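PDB 4AT2: 3-ketosteroid-delta4-5alpha-dehydrogenase from Rhodococcus jostii, which uses bound FAD to catalyse the delta4-(5alpha)-dehydrogenation of 3-ketosteroids, a step of bacterial steroid catabolism. Local coordinates for residues A[325-328]-A[329-333]; A[341-344]-A[345-349]; A[358-361]-A[362-365]. All blocks are in the same frame, centred on the assembly; numbering follows the deposited sequence.

Contact 1: residues A[325-328]-A[329-333]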
loop_
_atom_site.group_PDB
_atom_site.type_symbol
_atom_site.label_atom_id
_atom_site.label_comp_id
_atom_site.label_asym_id
_atom_site.label_seq_id
_atom_site.Cartn_x
_atom_site.Cartn_y
_atom_site.Cartn_z
ATOM N N LEU A 325 4.883 -18.228 -17.957
ATOM C CA LEU A 325 4.488 -16.828 -17.984
ATOM C C LEU A 325 5.727 -15.961 -18.107
ATOM O O LEU A 325 6.699 -16.158 -17.389
ATOM C CB LEU A 325 3.728 -16.451 -16.708
ATOM C CG LEU A 325 2.294 -16.970 -16.633
ATOM C CD1 LEU A 325 1.770 -16.809 -15.217
ATOM C CD2 LEU A 325 1.376 -16.290 -17.654
ATOM N N VAL A 326 5.698 -15.018 -19.039
ATOM C CA VAL A 326 6.778 -14.049 -19.133
ATOM C C VAL A 326 6.232 -12.642 -19.000
ATOM O O VAL A 326 5.081 -12.385 -19.342
ATOM C CB VAL A 326 7.634 -14.206 -20.419
ATOM C CG1 VAL A 326 8.306 -15.579 -20.433
ATOM C CG2 VAL A 326 6.819 -13.940 -21.686
ATOM N N ASN A 327 7.051 -11.734 -18.472
ATOM C CA ASN A 327 6.657 -10.337 -18.369
ATOM C C ASN A 327 6.902 -9.576 -19.684
ATOM O O ASN A 327 7.183 -10.188 -20.723
ATOM C CB ASN A 327 7.365 -9.701 -17.162
ATOM C CG ASN A 327 8.874 -9.652 -17.319
ATOM O OD1 ASN A 327 9.418 -9.829 -18.415
ATOM N ND2 ASN A 327 9.565 -9.387 -16.212
ATOM N N GLY A 328 6.791 -8.250 -19.646
ATOM C CA GLY A 328 6.979 -7.434 -20.841
ATOM C C GLY A 328 8.402 -7.429 -21.378
ATOM O O GLY A 328 8.638 -7.003 -22.517
ATOM N N ARG A 329 9.347 -7.905 -20.564
ATOM C CA ARG A 329 10.741 -8.067 -20.988
ATOM C C ARG A 329 11.053 -9.516 -21.395
ATOM O O ARG A 329 12.214 -9.876 -21.601
ATOM C CB ARG A 329 11.702 -7.622 -19.869
ATOM C CG ARG A 329 11.542 -6.161 -19.445
ATOM C CD ARG A 329 12.588 -5.752 -18.407
ATOM N NE ARG A 329 12.392 -6.405 -17.122
ATOM C CZ ARG A 329 11.589 -5.971 -16.158
ATOM N NH1 ARG A 329 10.893 -4.847 -16.308
ATOM N NH2 ARG A 329 11.503 -6.657 -15.028
ATOM N N GLY A 330 10.019 -10.348 -21.519
ATOM C CA GLY A 330 10.210 -11.751 -21.914
ATOM C C GLY A 330 10.826 -12.642 -20.843
ATOM O O GLY A 330 11.362 -13.709 -21.148
ATOM N N GLN A 331 10.715 -12.222 -19.581
ATOM C CA GLN A 331 11.338 -12.926 -18.447
ATOM C C GLN A 331 10.304 -13.661 -17.604
ATOM O O GLN A 331 9.236 -13.120 -17.329
ATOM C CB GLN A 331 12.031 -11.918 -17.517
ATOM C CG GLN A 331 13.146 -11.121 -18.172
ATOM C CD GLN A 331 13.517 -9.880 -17.376
ATOM O OE1 GLN A 331 12.736 -9.391 -16.563
ATOM N NE2 GLN A 331 14.704 -9.361 -17.611
ATOM N N ARG A 332 10.635 -14.869 -17.142
ATOM C CA ARG A 332 9.776 -15.540 -16.157
ATOM C C ARG A 332 9.838 -14.836 -14.801
ATOM O O ARG A 332 10.871 -14.254 -14.443
ATOM C CB ARG A 332 10.156 -17.016 -16.014
ATOM C CG ARG A 332 9.760 -17.850 -17.212
ATOM C CD ARG A 332 10.051 -19.324 -16.977
ATOM N NE ARG A 332 9.182 -19.938 -15.954
ATOM C CZ ARG A 332 9.619 -20.642 -14.906
ATOM N NH1 ARG A 332 10.923 -20.774 -14.669
ATOM N NH2 ARG A 332 8.745 -21.186 -14.055
ATOM N N TYR A 333 8.748 -14.904 -14.039
ATOM C CA TYR A 333 8.687 -14.183 -12.747
ATOM C C TYR A 333 7.885 -14.880 -11.649
ATOM O O TYR A 333 7.936 -14.454 -10.493
ATOM C CB TYR A 333 8.124 -12.764 -12.967
ATOM C CG TYR A 333 6.705 -12.766 -13.510
ATOM C CD1 TYR A 333 6.475 -12.832 -14.892
ATOM C CD2 TYR A 333 5.598 -12.681 -12.653
ATOM C CE1 TYR A 333 5.190 -12.843 -15.409
ATOM C CE2 TYR A 333 4.296 -12.686 -13.163
ATOM C CZ TYR A 333 4.104 -12.757 -14.539
ATOM O OH TYR A 333 2.837 -12.781 -15.079
HETATM O O HOH W 1 6.859 -16.913 -14.794
#

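Contact 2: residues A[341-344]-A[345-349]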
loop_
_atom_site.group_PDB
_atom_site.type_symbol
_atom_site.label_atom_id
_atom_site.label_comp_id
_atom_site.label_asym_id
_atom_site.label_seq_id
_atom_site.Cartn_x
_atom_site.Cartn_y
_atom_site.Cartn_z
ATOM N N GLY A 341 -4.477 -16.448 -8.058
ATOM C CA GLY A 341 -4.566 -15.155 -7.369
ATOM C C GLY A 341 -3.199 -14.561 -7.065
ATOM O O GLY A 341 -3.013 -13.351 -7.138
ATOM N N ARG A 342 -2.244 -15.424 -6.705
ATOM C CA ARG A 342 -0.877 -14.989 -6.472
ATOM C C ARG A 342 -0.257 -14.577 -7.800
ATOM O O ARG A 342 0.424 -13.560 -7.878
ATOM C CB ARG A 342 -0.062 -16.104 -5.801
ATOM C CG ARG A 342 1.376 -15.711 -5.514
ATOM C CD ARG A 342 2.044 -16.659 -4.515
ATOM N NE ARG A 342 3.454 -16.311 -4.424
ATOM C CZ ARG A 342 3.947 -15.364 -3.631
ATOM N NH1 ARG A 342 3.151 -14.679 -2.814
ATOM N NH2 ARG A 342 5.250 -15.112 -3.656
ATOM N N ILE A 343 -0.527 -15.345 -8.856
ATOM C CA ILE A 343 -0.104 -14.933 -10.205
ATOM C C ILE A 343 -0.647 -13.533 -10.538
ATOM O O ILE A 343 0.086 -12.678 -11.060
ATOM C CB ILE A 343 -0.524 -15.969 -11.277
ATOM C CG1 ILE A 343 0.268 -17.277 -11.061
ATOM C CG2 ILE A 343 -0.279 -15.409 -12.678
ATOM C CD1 ILE A 343 -0.153 -18.436 -11.946
ATOM N N GLY A 344 -1.918 -13.302 -10.216
ATOM C CA GLY A 344 -2.562 -11.998 -10.424
ATOM C C GLY A 344 -1.839 -10.887 -9.684
ATOM O O GLY A 344 -1.518 -9.849 -10.275
ATOM N N GLN A 345 -1.575 -11.095 -8.392
ATOM C CA GLN A 345 -0.862 -10.086 -7.599
ATOM C C GLN A 345 0.544 -9.852 -8.143
ATOM O O GLN A 345 0.969 -8.712 -8.267
ATOM C CB GLN A 345 -0.770 -10.497 -6.126
ATOM C CG GLN A 345 -2.072 -10.314 -5.355
ATOM C CD GLN A 345 -1.846 -10.306 -3.848
ATOM O OE1 GLN A 345 -0.811 -10.794 -3.354
ATOM N NE2 GLN A 345 -2.810 -9.746 -3.109
ATOM N N MET A 346 1.271 -10.920 -8.470
ATOM C CA MET A 346 2.638 -10.713 -8.954
ATOM C C MET A 346 2.626 -9.931 -10.268
ATOM O O MET A 346 3.472 -9.057 -10.502
ATOM C CB MET A 346 3.375 -12.041 -9.137
ATOM C CG MET A 346 3.513 -12.900 -7.894
ATOM S SD MET A 346 4.362 -12.116 -6.503
ATOM C CE MET A 346 2.987 -11.554 -5.490
ATOM N N THR A 347 1.662 -10.252 -11.120
ATOM C CA THR A 347 1.557 -9.618 -12.433
ATOM C C THR A 347 1.223 -8.130 -12.308
ATOM O O THR A 347 1.928 -7.286 -12.855
ATOM C CB THR A 347 0.535 -10.350 -13.326
ATOM O OG1 THR A 347 0.934 -11.726 -13.451
ATOM C CG2 THR A 347 0.475 -9.709 -14.728
ATOM N N LEU A 348 0.155 -7.823 -11.578
ATOM C CA LEU A 348 -0.274 -6.439 -11.414
ATOM C C LEU A 348 0.717 -5.632 -10.595
ATOM O O LEU A 348 1.078 -4.523 -10.980
ATOM C CB LEU A 348 -1.651 -6.373 -10.745
ATOM C CG LEU A 348 -2.185 -4.964 -10.451
ATOM C CD1 LEU A 348 -2.405 -4.200 -11.754
ATOM C CD2 LEU A 348 -3.487 -5.091 -9.683
ATOM N N PHE A 349 1.163 -6.194 -9.471
ATOM C CA PHE A 349 2.000 -5.428 -8.545
ATOM C C PHE A 349 3.408 -5.230 -9.096
ATOM O O PHE A 349 3.968 -4.125 -9.004
ATOM C CB PHE A 349 2.139 -6.118 -7.174
ATOM C CG PHE A 349 0.857 -6.251 -6.375
ATOM C CD1 PHE A 349 -0.336 -5.629 -6.755
ATOM C CD2 PHE A 349 0.879 -6.991 -5.195
ATOM C CE1 PHE A 349 -1.482 -5.777 -5.978
ATOM C CE2 PHE A 349 -0.266 -7.148 -4.418
ATOM C CZ PHE A 349 -1.446 -6.536 -4.811
#

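Contact 3: residues A[358-361]-A[362-365]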
loop_
_atom_site.group_PDB
_atom_site.type_symbol
_atom_site.label_atom_id
_atom_site.label_comp_id
_atom_site.label_asym_id
_atom_site.label_seq_id
_atom_site.Cartn_x
_atom_site.Cartn_y
_atom_site.Cartn_z
ATOM N N ILE A 358 3.583 -18.318 -22.751
ATOM C CA ILE A 358 4.301 -18.986 -23.840
ATOM C C ILE A 358 4.039 -20.479 -23.671
ATOM O O ILE A 358 4.298 -21.047 -22.603
ATOM C CB ILE A 358 5.821 -18.703 -23.792
ATOM C CG1 ILE A 358 6.100 -17.200 -23.582
ATOM C CG2 ILE A 358 6.494 -19.265 -25.044
ATOM C CD1 ILE A 358 5.554 -16.299 -24.685
ATOM N N ILE A 359 3.488 -21.105 -24.704
ATOM C CA ILE A 359 3.033 -22.488 -24.577
ATOM C C ILE A 359 3.108 -23.187 -25.923
ATOM O O ILE A 359 2.754 -22.587 -26.960
ATOM C CB ILE A 359 1.597 -22.522 -23.974
ATOM C CG1 ILE A 359 1.145 -23.963 -23.672
ATOM C CG2 ILE A 359 0.611 -21.736 -24.848
ATOM C CD1 ILE A 359 -0.070 -24.048 -22.753
ATOM N N ASP A 360 3.599 -24.429 -25.935
ATOM C CA ASP A 360 3.639 -25.149 -27.203
ATOM C C ASP A 360 2.250 -25.663 -27.566
ATOM O O ASP A 360 1.353 -25.756 -26.718
ATOM C CB ASP A 360 4.759 -26.212 -27.296
ATOM C CG ASP A 360 4.609 -27.356 -26.307
ATOM O OD1 ASP A 360 3.506 -27.894 -26.134
ATOM O OD2 ASP A 360 5.638 -27.757 -25.738
ATOM N N GLU A 361 2.061 -25.940 -28.847
ATOM C CA GLU A 361 0.737 -26.260 -29.356
ATOM C C GLU A 361 0.152 -27.497 -28.669
ATOM O O GLU A 361 -1.010 -27.485 -28.268
ATOM C CB GLU A 361 0.824 -26.405 -30.877
ATOM C CG GLU A 361 -0.296 -27.114 -31.610
ATOM C CD GLU A 361 0.004 -27.124 -33.099
ATOM O OE1 GLU A 361 -0.059 -26.039 -33.718
ATOM O OE2 GLU A 361 0.374 -28.190 -33.633
ATOM N N ALA A 362 0.958 -28.546 -28.508
ATOM C CA ALA A 362 0.487 -29.773 -27.865
ATOM C C ALA A 362 0.058 -29.507 -26.423
ATOM O O ALA A 362 -0.947 -30.056 -25.958
ATOM C CB ALA A 362 1.552 -30.864 -27.909
ATOM N N SER A 363 0.818 -28.670 -25.713
ATOM C CA SER A 363 0.486 -28.366 -24.319
ATOM C C SER A 363 -0.765 -27.502 -24.211
ATOM O O SER A 363 -1.566 -27.658 -23.283
ATOM C CB SER A 363 1.655 -27.676 -23.621
ATOM O OG SER A 363 2.747 -28.560 -23.515
ATOM N N TYR A 364 -0.934 -26.587 -25.159
ATOM C CA TYR A 364 -2.143 -25.792 -25.201
ATOM C C TYR A 364 -3.364 -26.703 -25.394
ATOM O O TYR A 364 -4.362 -26.566 -24.673
ATOM C CB TYR A 364 -2.089 -24.702 -26.283
ATOM C CG TYR A 364 -3.324 -23.841 -26.230
ATOM C CD1 TYR A 364 -4.501 -24.239 -26.877
ATOM C CD2 TYR A 364 -3.344 -22.674 -25.473
ATOM C CE1 TYR A 364 -5.654 -23.474 -26.794
ATOM C CE2 TYR A 364 -4.490 -21.895 -25.395
ATOM C CZ TYR A 364 -5.640 -22.309 -26.053
ATOM O OH TYR A 364 -6.786 -21.555 -25.980
ATOM N N GLU A 365 -3.266 -27.628 -26.352
ATOM C CA GLU A 365 -4.356 -28.570 -26.640
ATOM C C GLU A 365 -4.708 -29.392 -25.408
ATOM O O GLU A 365 -5.887 -29.567 -25.086
ATOM C CB GLU A 365 -3.988 -29.490 -27.813
ATOM C CG GLU A 365 -3.993 -28.785 -29.158
ATOM C CD GLU A 365 -3.422 -29.614 -30.306
ATOM O OE1 GLU A 365 -2.754 -30.654 -30.067
ATOM O OE2 GLU A 365 -3.630 -29.205 -31.468
HETATM O O HOH W 2 5.988 -28.321 -23.009
#

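Contact 1: residues A[325-328]-A[329-333]
Asn327 OD1 is gripped by two backbone amides: Arg329 N at 2.9 Å and Gln331 N at 3.0 Å reach it from opposite faces of the carboxamide plane, both well out of that plane. The second bond is the straighter, 160° at the hydrogen against 135°. With CG tucked between its own N and carbonyl carbon (chi1 65°), the Asn327 carboxamide folds back over the type I turn from Asn327 to Gly330, whose closing bond runs from Gly330 N to Asn327 O at 2.9 Å. The shortest direct hydrogen bond between the two segments runs from Asn327 N to Gln331 O, 2.8 Å.

The other end of the amide is used as well. Asn327 ND2 donates to Gln331 OE1 at 3.2 Å, nearly straight and in the Asn327 amide plane, and also to Gln351. Gln331 OE1 accepts a second hydrogen bond, from Arg329 NE at 3.1 Å; the Arg329 chain bends at chi3, bringing one guanidinium face to Asn327 ND2. Gln331 NE2 bonds to Arg332 O of the second subunit, so this turn lies at the dimer interface.

Toward the strand, the Tyr333 ring presents its edge to Val326 C and Asn327 N, and its CE1 lies 4.1 Å from Leu325 CB. Val326 CB packs on the Gly330 backbone, and a water joins Leu325 O to Tyr333 N. Arg332 points its guanidinium elsewhere, to salt bridges with Glu336 and Asp418.

Gly330 has positive phi, the conformation that lets the chain leave the turn and double back toward Leu325 and Val326. The buried Asn327 carboxamide thus has both ends satisfied, its oxygen by backbone and its nitrogen by two glutamines, which would restrict its rotation and tie the turn to residues that meet the second subunit.

Contact 2: residues A[341-344]-A[345-349]
Arg342 and Met346, one helical turn apart, meet where the Met346 methyl CE sits over one face of the Arg342 guanidinium, offset toward its rim and 4.1 Å from NH1. Arg342 is extended from CG to NE, CG lying opposite the backbone N (chi1 -179°), whereas Met346 doubles back at chi2 and chi3. Arg342 O accepts Met346 N at 2.8 Å. This is apolar cover of a charged group, and Arg342 also packs on Phe175.

Gln345 is held at both ends. Its backbone N donates to Gly341 O at 3.0 Å, its CG lies 3.6 Å from that same Gly341 O, and its amide NE2 hydrogen-bonds to both Thr309 O and Gly484 O.

Gly344, buried and without a side chain, contributes its carbonyl: Leu348 N donates to Gly344 O at 2.9 Å, almost straight at 174°. Alongside, Ile343 O is gripped twice by Thr347, by OG1 at 2.7 Å and by the backbone N at 2.9 Å, from opposite faces of its plane.

The pattern is the i to i+4 bonding of helix 340-350, with a wider pi-type turn at 346-349; the helix begins beside the steroid pocket, the nearest atoms of Gly341 and bound 4-androstene-3,17-dione about 6 Å apart.

Contact 3: residues A[358-361]-A[362-365]
Asp360 and Ser363 form the polar centre. Asp360 OD1 accepts Ser363 N at 2.8 Å, met nearly end-on to its C-O bond, and also Ser363 OG at 2.8 Å, which comes from above the carboxylate plane. The Asp360 CG position between its own N and carbonyl carbon (chi1 64°) swings the carboxylate toward Ser363 N in the first turn of the helix. A water donates to Asp360 OD2 and, at longer range, to Ser363 OG; OD2 also accepts Gly432 N. Replacing Asp360 with alanine removes the carboxylate, which is likely to leave Ser363 N and OG without their shared acceptor, Gly432 N without OD2, and the helix start uncapped.

Backbone bonds continue the helix. Tyr364 N donates to Asp360 O at 2.9 Å, and Glu365 N to Glu361 O at 3.0 Å.

Ile359 lies against the first turn, its CD1 on the Tyr364 backbone (3.6 Å to N) and its CG1 3.7 Å from Ser363 CB. Apolar side chains meet where Ile359 CG2 approaches the edge of the Tyr364 ring at CD2, 4.1 Å away, the two crossing at about a right angle. Tyr364 OH bonds to Val379 O.

Like charges remain apart: Glu361 and Glu365 run side by side, their OE2 atoms 4.7 Å from each other, at an exposed part of the helix.

The arrangement is a helix N-cap, with Asp360 closing strand 356-360 and starting helix 361-369.

How the contacts relate
From the N terminus the three contacts follow in series, none nesting in or crossing another. Contact 1 closes the turn that leaves strand 324-326; contact 2 is a stretch of the next helix, 340-350; contact 3 closes the passage from strand 356-360 into helix 361-369. Contacts 1 and 2 touch: Tyr333 OH lies 2.7 Å from Thr347 OG1, a probable hydrogen bond, and Leu325 packs on Ile343. Contact 1 also meets contact 3 through Val326 and Ile358, on neighbouring antiparallel strands of one sheet. Contacts 2 and 3 stay about 11 Å apart at their nearest atoms, so contact 1 bridges the steroid-side helix and the sheet.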